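Local coordinates for protein beta-lactamase (Nostoc sp., PDB 6NHS) that probably hydrolyses the beta-lactam ring of penicillin-like antibiotics through a serine nucleophile, as a class D beta-lactamase, at residues A62-I67 / K162-F167; L185-M190 / V218-Q223. All coordinates share one frame; numbering follows the deposited sequence.

Contact 1. Residues A62-I67 / K162-F167; sequences ASTFKI and KQQIEF. With FMT (formic acid), chain K.
Q164 NE2 donates to T64 OG1 at 3.0 Å along a nearly straight line (163°), with the hydroxyl oxygen in the plane of the amide and the two side chains crossing at about a right angle. The other end of the same amide is tied to the same residue through water: one water gives its protons to Q164 OE1 and, at 2.8 Å, to the backbone carbonyl T64 O. Gripped at both ends, the amide is fixed in its rotation. Its chain bends at chi2 (-95°), which turns the amide across the gap to T64. T64 OG1 also bonds to P61 O, so the buried hydroxyl joins the turn before the helix to helix 161-172. One turn on, I67 CG2 leans obliquely on the F167 ring, 3.7 Å from F167 CE2. S63 and K66 fit the SxxK motif of the penicillin-recognising serine enzymes, in which the serine is expected to be the nucleophile; with T64 between them, the contact lies next to the probable active site. K66 NZ donates to S63 OG at 2.8 Å, the lysine chain bending at chi4 to bring its amine back to S63. A formic acid molecule, probably from the crystallisation liquor, accepts a second bond, K66 NZ to FMT O2 at 2.6 Å. Farther out, W216 of strand 213-223 packs against Q164, and Y137 meets the F167 ring edge-to-face.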
ATOM      1  N   ALA A  62       6.188   4.454  -1.966  1.00 29.79           N
ATOM      2  CA  ALA A  62       6.746   4.263  -0.634  1.00 29.73           C
ATOM      3  C   ALA A  62       6.302   2.917  -0.079  1.00 27.27           C
ATOM      4  O   ALA A  62       6.261   1.926  -0.816  1.00 28.67           O
ATOM      5  CB  ALA A  62       6.341   5.409   0.303  1.00 30.52           C
ATOM      6  N   SER A  63       5.931   2.872   1.202  1.00 26.69           N
ATOM      7  CA  SER A  63       5.625   1.597   1.838  1.00 27.15           C
ATOM      8  C   SER A  63       4.390   0.907   1.272  1.00 24.54           C
ATOM      9  O   SER A  63       4.204  -0.279   1.561  1.00 23.68           O
ATOM     10  CB  SER A  63       5.445   1.775   3.350  1.00 31.76           C
ATOM     11  OG  SER A  63       6.707   1.868   3.990  1.00 40.06           O
ATOM     12  N   THR A  64       3.527   1.594   0.508  1.00 24.35           N
ATOM     13  CA  THR A  64       2.417   0.870  -0.110  1.00 25.26           C
ATOM     14  C   THR A  64       2.916  -0.190  -1.078  1.00 26.16           C
ATOM     15  O   THR A  64       2.189  -1.146  -1.374  1.00 26.60           O
ATOM     16  CB  THR A  64       1.450   1.813  -0.847  1.00 25.40           C
ATOM     17  OG1 THR A  64       2.090   2.407  -1.988  1.00 23.58           O
ATOM     18  CG2 THR A  64       0.948   2.888   0.084  1.00 25.62           C
ATOM     19  N   PHE A  65       4.144  -0.040  -1.571  1.00 25.08           N
ATOM     20  CA  PHE A  65       4.727  -1.041  -2.452  1.00 23.33           C
ATOM     21  C   PHE A  65       4.943  -2.369  -1.743  1.00 24.54           C
ATOM     22  O   PHE A  65       5.104  -3.394  -2.412  1.00 25.47           O
ATOM     23  CB  PHE A  65       6.050  -0.520  -3.022  1.00 23.75           C
ATOM     24  CG  PHE A  65       6.651  -1.412  -4.071  1.00 25.42           C
ATOM     25  CD1 PHE A  65       6.047  -1.547  -5.309  1.00 25.44           C
ATOM     26  CD2 PHE A  65       7.820  -2.113  -3.814  1.00 23.95           C
ATOM     27  CE1 PHE A  65       6.592  -2.371  -6.281  1.00 25.52           C
ATOM     28  CE2 PHE A  65       8.376  -2.942  -4.778  1.00 24.86           C
ATOM     29  CZ  PHE A  65       7.759  -3.069  -6.018  1.00 24.51           C
ATOM     30  N   LYS A  66       4.936  -2.378  -0.403  1.00 23.66           N
ATOM     31  CA  LYS A  66       5.106  -3.630   0.331  1.00 25.57           C
ATOM     32  C   LYS A  66       4.030  -4.648  -0.029  1.00 22.61           C
ATOM     33  O   LYS A  66       4.268  -5.857   0.074  1.00 22.37           O
ATOM     34  CB  LYS A  66       5.097  -3.373   1.842  1.00 24.19           C
ATOM     35  CG  LYS A  66       6.334  -2.659   2.375  1.00 25.42           C
ATOM     36  CD  LYS A  66       6.307  -2.605   3.908  1.00 30.40           C
ATOM     37  CE  LYS A  66       7.635  -2.115   4.482  1.00 33.54           C
ATOM     38  NZ  LYS A  66       7.861  -0.659   4.289  1.00 33.43           N
ATOM     39  N   ILE A  67       2.846  -4.187  -0.446  1.00 21.37           N
ATOM     40  CA  ILE A  67       1.801  -5.119  -0.867  1.00 23.54           C
ATOM     41  C   ILE A  67       2.254  -5.898  -2.096  1.00 24.37           C
ATOM     42  O   ILE A  67       2.209  -7.133  -2.124  1.00 24.91           O
ATOM     43  CB  ILE A  67       0.480  -4.374  -1.131  1.00 25.45           C
ATOM     44  CG1 ILE A  67      -0.027  -3.688   0.145  1.00 27.76           C
ATOM     45  CG2 ILE A  67      -0.567  -5.338  -1.690  1.00 24.26           C
ATOM     46  CD1 ILE A  67      -1.188  -2.709  -0.115  1.00 28.17           C
ATOM     47  N   LYS A 162      -5.758   5.839  -8.598  1.00 28.46           N
ATOM     48  CA  LYS A 162      -6.545   4.956  -9.459  1.00 29.12           C
ATOM     49  C   LYS A 162      -5.833   3.632  -9.717  1.00 28.20           C
ATOM     50  O   LYS A 162      -6.463   2.570  -9.709  1.00 31.37           O
ATOM     51  CB  LYS A 162      -6.854   5.647 -10.793  1.00 30.78           C
ATOM     52  CG  LYS A 162      -8.067   6.547 -10.770  1.00 40.88           C
ATOM     53  CD  LYS A 162      -8.319   7.156 -12.140  1.00 44.29           C
ATOM     54  CE  LYS A 162      -9.680   7.802 -12.206  1.00 51.62           C
ATOM     55  NZ  LYS A 162      -9.889   8.470 -13.512  1.00 54.68           N
ATOM     56  N   GLN A 163      -4.519   3.679  -9.964  1.00 28.63           N
ATOM     57  CA  GLN A 163      -3.766   2.455 -10.232  1.00 28.10           C
ATOM     58  C   GLN A 163      -3.588   1.607  -8.975  1.00 29.92           C
ATOM     59  O   GLN A 163      -3.488   0.376  -9.069  1.00 26.45           O
ATOM     60  CB  GLN A 163      -2.412   2.803 -10.858  1.00 26.00           C
ATOM     61  CG  GLN A 163      -2.528   3.360 -12.300  1.00 27.01           C
ATOM     62  CD  GLN A 163      -1.259   4.045 -12.768  1.00 33.95           C
ATOM     63  OE1 GLN A 163      -0.344   4.294 -11.978  1.00 28.97           O
ATOM     64  NE2 GLN A 163      -1.195   4.356 -14.061  1.00 32.27           N
ATOM     65  N   GLN A 164      -3.545   2.231  -7.794  1.00 27.25           N
ATOM     66  CA  GLN A 164      -3.594   1.444  -6.563  1.00 26.83           C
ATOM     67  C   GLN A 164      -4.886   0.641  -6.499  1.00 27.75           C
ATOM     68  O   GLN A 164      -4.871  -0.560  -6.202  1.00 27.09           O
ATOM     69  CB  GLN A 164      -3.455   2.356  -5.342  1.00 26.95           C
ATOM     70  CG  GLN A 164      -2.113   3.093  -5.255  1.00 25.10           C
ATOM     71  CD  GLN A 164      -1.096   2.367  -4.398  1.00 28.05           C
ATOM     72  OE1 GLN A 164      -1.151   1.146  -4.245  1.00 26.29           O
ATOM     73  NE2 GLN A 164      -0.154   3.122  -3.830  1.00 25.70           N
ATOM     74  N   ILE A 165      -6.015   1.295  -6.795  1.00 26.47           N
ATOM     75  CA  ILE A 165      -7.313   0.621  -6.808  1.00 32.79           C
ATOM     76  C   ILE A 165      -7.306  -0.532  -7.807  1.00 31.06           C
ATOM     77  O   ILE A 165      -7.694  -1.660  -7.485  1.00 28.87           O
ATOM     78  CB  ILE A 165      -8.432   1.627  -7.134  1.00 36.94           C
ATOM     79  CG1 ILE A 165      -8.501   2.729  -6.074  1.00 40.62           C
ATOM     80  CG2 ILE A 165      -9.772   0.917  -7.259  1.00 35.77           C
ATOM     81  CD1 ILE A 165      -9.046   2.260  -4.769  1.00 37.63           C
ATOM     82  N   GLU A 166      -6.876  -0.256  -9.043  1.00 27.71           N
ATOM     83  CA  GLU A 166      -6.878  -1.290 -10.075  1.00 29.86           C
ATOM     84  C   GLU A 166      -6.053  -2.497  -9.648  1.00 28.85           C
ATOM     85  O   GLU A 166      -6.488  -3.644  -9.801  1.00 27.18           O
ATOM     86  CB  GLU A 166      -6.357  -0.707 -11.394  1.00 33.34           C
ATOM     87  CG  GLU A 166      -5.914  -1.740 -12.410  1.00 41.33           C
ATOM     88  CD  GLU A 166      -7.051  -2.309 -13.228  1.00 51.90           C
ATOM     89  OE1 GLU A 166      -8.202  -2.336 -12.738  1.00 53.49           O
ATOM     90  OE2 GLU A 166      -6.788  -2.724 -14.378  1.00 58.02           O
ATOM     91  N   PHE A 167      -4.868  -2.251  -9.084  1.00 27.47           N
ATOM     92  CA  PHE A 167      -4.015  -3.334  -8.610  1.00 28.02           C
ATOM     93  C   PHE A 167      -4.711  -4.147  -7.518  1.00 28.05           C
ATOM     94  O   PHE A 167      -4.754  -5.380  -7.579  1.00 28.35           O
ATOM     95  CB  PHE A 167      -2.679  -2.740  -8.128  1.00 27.46           C
ATOM     96  CG  PHE A 167      -1.877  -3.653  -7.232  1.00 27.35           C
ATOM     97  CD1 PHE A 167      -1.460  -4.899  -7.672  1.00 25.55           C
ATOM     98  CD2 PHE A 167      -1.518  -3.248  -5.953  1.00 26.08           C
ATOM     99  CE1 PHE A 167      -0.725  -5.734  -6.847  1.00 23.36           C
ATOM    100  CE2 PHE A 167      -0.784  -4.079  -5.125  1.00 26.57           C
ATOM    101  CZ  PHE A 167      -0.381  -5.319  -5.578  1.00 25.28           C
TER
HETATM  102  C   FMT K 310       9.821  -0.221   2.048  1.00 31.14           C
HETATM  103  O1  FMT K 310       9.488  -1.342   1.754  1.00 28.52           O
HETATM  104  O2  FMT K 310       8.992   0.626   2.384  1.00 41.27           O
HETATM  105  O   HOH W   1       0.769  -0.759  -3.767  1.00 24.76           O

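Contact 2. Residues L185-M190 / V218-Q223; sequences LVQDIM and VGYLEQ
Y220 reaches from strand 213-223 to the C-terminal end of helix 180-189, where its ring meets two side chains, Q187 at the hydroxyl and M190 beside CE2. Q187 crosses the tyrosine at about a right angle, its amide plane turned 64° from the ring. The aliphatic part of the glutamine also touches: Q187 CG lies 3.4 Å from Y220 OH, and Q187 NE2 comes to 3.2 Å from the same oxygen, oblique to the ring. M190, a selenomethionine, also crosses Y220 at about a right angle. Its chain is extended as far as SE and then bends at chi3 (65°), which brings the methyl M190 CE to 4.1 Å from Y220 CE2, again obliquely, and to 4.5 Å from G219 CA. The Y220 ring gets there by an uncommon route: chi1 of 60° sets CG between the backbone N and the carbonyl carbon, directing the ring toward the helix end. The bare CA of G219 faces the methyl; with the backbone turned as it is here, any side chain would run into the carbonyl O of V218. The contact joins the helical part of the transpeptidase-like fold to its central antiparallel sheet, close to the hairpin that leads out of the helix. H172 of helix 161-172 meets the Y220 ring edge-to-face, and R201 of the adjoining strand bonds to Q187 O and forms a salt bridge with E222. The interface is thus mixed: a methyl packs at CE2 of the buried tyrosine, while its hydroxyl closely approaches the amide of the partly exposed Q187.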
ATOM      1  N   LEU A 185      -1.760 -15.559   2.084  1.00 29.88           N
ATOM      2  CA  LEU A 185      -0.792 -15.046   3.050  1.00 29.13           C
ATOM      3  C   LEU A 185      -0.769 -13.523   3.044  1.00 26.35           C
ATOM      4  O   LEU A 185      -0.792 -12.891   4.106  1.00 26.48           O
ATOM      5  CB  LEU A 185       0.599 -15.614   2.755  1.00 29.33           C
ATOM      6  CG  LEU A 185       0.759 -17.120   2.966  1.00 33.63           C
ATOM      7  CD1 LEU A 185       2.128 -17.590   2.475  1.00 34.74           C
ATOM      8  CD2 LEU A 185       0.555 -17.478   4.431  1.00 34.38           C
ATOM      9  N   VAL A 186      -0.745 -12.914   1.858  1.00 23.36           N
ATOM     10  CA  VAL A 186      -0.644 -11.458   1.794  1.00 25.88           C
ATOM     11  C   VAL A 186      -1.926 -10.802   2.294  1.00 28.32           C
ATOM     12  O   VAL A 186      -1.884  -9.793   3.012  1.00 25.48           O
ATOM     13  CB  VAL A 186      -0.285 -11.011   0.369  1.00 24.92           C
ATOM     14  CG1 VAL A 186      -0.347  -9.492   0.258  1.00 24.85           C
ATOM     15  CG2 VAL A 186       1.120 -11.526   0.003  1.00 22.59           C
ATOM     16  N   GLN A 187      -3.084 -11.353   1.927  1.00 28.00           N
ATOM     17  CA  GLN A 187      -4.334 -10.787   2.417  1.00 27.10           C
ATOM     18  C   GLN A 187      -4.421 -10.873   3.934  1.00 29.34           C
ATOM     19  O   GLN A 187      -5.011  -9.995   4.568  1.00 27.30           O
ATOM     20  CB  GLN A 187      -5.524 -11.483   1.749  1.00 28.19           C
ATOM     21  CG  GLN A 187      -5.650 -11.099   0.265  1.00 30.50           C
ATOM     22  CD  GLN A 187      -6.723 -11.870  -0.476  1.00 39.20           C
ATOM     23  OE1 GLN A 187      -6.905 -13.077  -0.274  1.00 41.95           O
ATOM     24  NE2 GLN A 187      -7.440 -11.173  -1.358  1.00 38.43           N
ATOM     25  N   ASP A 188      -3.801 -11.890   4.540  1.00 30.84           N
ATOM     26  CA  ASP A 188      -3.846 -11.998   5.994  1.00 25.81           C
ATOM     27  C   ASP A 188      -2.958 -10.957   6.664  1.00 25.55           C
ATOM     28  O   ASP A 188      -3.364 -10.351   7.665  1.00 25.02           O
ATOM     29  CB  ASP A 188      -3.451 -13.402   6.442  1.00 25.61           C
ATOM     30  CG  ASP A 188      -3.727 -13.631   7.913  1.00 29.23           C
ATOM     31  OD1 ASP A 188      -4.910 -13.696   8.295  1.00 32.29           O
ATOM     32  OD2 ASP A 188      -2.760 -13.735   8.694  1.00 31.40           O
ATOM     33  N   ILE A 189      -1.741 -10.738   6.149  1.00 25.16           N
ATOM     34  CA  ILE A 189      -0.858  -9.772   6.795  1.00 27.84           C
ATOM     35  C   ILE A 189      -1.316  -8.337   6.556  1.00 27.01           C
ATOM     36  O   ILE A 189      -0.880  -7.433   7.277  1.00 26.57           O
ATOM     37  CB  ILE A 189       0.617  -9.928   6.353  1.00 27.04           C
ATOM     38  CG1 ILE A 189       0.840  -9.354   4.954  1.00 28.07           C
ATOM     39  CG2 ILE A 189       1.079 -11.396   6.447  1.00 25.38           C
ATOM     40  CD1 ILE A 189       2.301  -9.481   4.480  1.00 30.81           C
HETATM   41  N   MSE A 190      -2.183  -8.103   5.572  1.00 23.36           N
HETATM   42  CA  MSE A 190      -2.752  -6.778   5.329  1.00 27.26           C
HETATM   43  C   MSE A 190      -3.825  -6.382   6.345  1.00 28.74           C
HETATM   44  O   MSE A 190      -4.243  -5.231   6.375  1.00 27.84           O
HETATM   45  CB  MSE A 190      -3.364  -6.696   3.925  1.00 25.51           C
HETATM   46  CG  MSE A 190      -2.357  -6.671   2.783  1.00 27.39           C
HETATM   47 SE   MSE A 190      -3.265  -6.712   1.064  0.73 29.74          SE
HETATM   48  CE  MSE A 190      -4.168  -4.981   1.175  1.00 30.60           C
ATOM     49  N   VAL A 218      -3.817   2.854   1.434  1.00 26.36           N
ATOM     50  CA  VAL A 218      -4.530   2.124   0.392  1.00 25.51           C
ATOM     51  C   VAL A 218      -4.898   0.750   0.928  1.00 25.50           C
ATOM     52  O   VAL A 218      -4.248   0.227   1.837  1.00 25.51           O
ATOM     53  CB  VAL A 218      -3.700   1.996  -0.915  1.00 25.58           C
ATOM     54  CG1 VAL A 218      -3.105   3.333  -1.293  1.00 26.87           C
ATOM     55  CG2 VAL A 218      -2.597   0.949  -0.759  1.00 28.24           C
ATOM     56  N   GLY A 219      -5.957   0.171   0.374  1.00 27.45           N
ATOM     57  CA  GLY A 219      -6.400  -1.135   0.845  1.00 25.99           C
ATOM     58  C   GLY A 219      -7.841  -1.386   0.443  1.00 28.51           C
ATOM     59  O   GLY A 219      -8.314  -0.867  -0.568  1.00 28.19           O
ATOM     60  N   TYR A 220      -8.526  -2.201   1.249  1.00 29.70           N
ATOM     61  CA  TYR A 220      -9.933  -2.444   0.978  1.00 31.17           C
ATOM     62  C   TYR A 220     -10.647  -2.893   2.243  1.00 31.67           C
ATOM     63  O   TYR A 220     -10.054  -3.488   3.148  1.00 31.17           O
ATOM     64  CB  TYR A 220     -10.136  -3.466  -0.151  1.00 27.75           C
ATOM     65  CG  TYR A 220      -9.561  -4.852   0.078  1.00 31.58           C
ATOM     66  CD1 TYR A 220     -10.309  -5.840   0.708  1.00 34.67           C
ATOM     67  CD2 TYR A 220      -8.285  -5.183  -0.370  1.00 31.66           C
ATOM     68  CE1 TYR A 220      -9.800  -7.115   0.899  1.00 33.85           C
ATOM     69  CE2 TYR A 220      -7.768  -6.457  -0.185  1.00 30.57           C
ATOM     70  CZ  TYR A 220      -8.530  -7.416   0.448  1.00 34.10           C
ATOM     71  OH  TYR A 220      -8.032  -8.686   0.639  1.00 34.71           O
ATOM     72  N   LEU A 221     -11.938  -2.594   2.278  1.00 32.58           N
ATOM     73  CA  LEU A 221     -12.806  -2.878   3.404  1.00 35.05           C
ATOM     74  C   LEU A 221     -13.819  -3.929   2.986  1.00 36.13           C
ATOM     75  O   LEU A 221     -14.491  -3.772   1.960  1.00 36.63           O
ATOM     76  CB  LEU A 221     -13.514  -1.602   3.860  1.00 33.90           C
ATOM     77  CG  LEU A 221     -14.621  -1.739   4.898  1.00 34.93           C
ATOM     78  CD1 LEU A 221     -14.027  -2.131   6.261  1.00 31.55           C
ATOM     79  CD2 LEU A 221     -15.413  -0.436   4.973  1.00 34.08           C
ATOM     80  N   GLU A 222     -13.921  -5.000   3.769  1.00 33.37           N
ATOM     81  CA  GLU A 222     -14.961  -6.004   3.587  1.00 34.65           C
ATOM     82  C   GLU A 222     -16.064  -5.754   4.606  1.00 37.34           C
ATOM     83  O   GLU A 222     -15.831  -5.851   5.816  1.00 35.22           O
ATOM     84  CB  GLU A 222     -14.399  -7.418   3.731  1.00 37.54           C
ATOM     85  CG  GLU A 222     -13.468  -7.826   2.593  1.00 41.31           C
ATOM     86  CD  GLU A 222     -12.759  -9.139   2.878  1.00 48.67           C
ATOM     87  OE1 GLU A 222     -12.593  -9.474   4.067  1.00 51.18           O
ATOM     88  OE2 GLU A 222     -12.370  -9.833   1.915  1.00 52.76           O
ATOM     89  N   GLN A 223     -17.259  -5.433   4.112  1.00 35.32           N
ATOM     90  CA  GLN A 223     -18.391  -5.132   4.977  1.00 36.71           C
ATOM     91  C   GLN A 223     -19.671  -5.295   4.171  1.00 39.37           C
ATOM     92  O   GLN A 223     -19.693  -4.993   2.973  1.00 36.78           O
ATOM     93  CB  GLN A 223     -18.291  -3.714   5.553  1.00 36.29           C
ATOM     94  CG  GLN A 223     -19.339  -3.384   6.611  1.00 37.85           C
ATOM     95  CD  GLN A 223     -19.001  -2.128   7.395  1.00 40.10           C
ATOM     96  OE1 GLN A 223     -18.057  -1.410   7.069  1.00 40.19           O
ATOM     97  NE2 GLN A 223     -19.758  -1.872   8.451  1.00 42.83           N
TER

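How the contacts relate
From the N terminus, the chain passes strands 35-41 and 46-50 before entering helix 65-76. Contact 1 then closes a long loop, its 94 intervening residues richer in helix than in strand, by bringing helix 161-172 back against the start of that helix. Helix 180-189 follows, and contact 2 closes a shorter loop made mostly of strands 191-194, 198-207 and 213-223. The two loops stand in series, neither nested nor crossed. They nevertheless touch, with centres about 12 Å apart: V218 CG2 lies 3.8 Å from Q164 OE1, and I67 CD1 lies 4.0 Å from M190 CE. Together they tie three helices of the helical region to strand 213-223 of the central sheet.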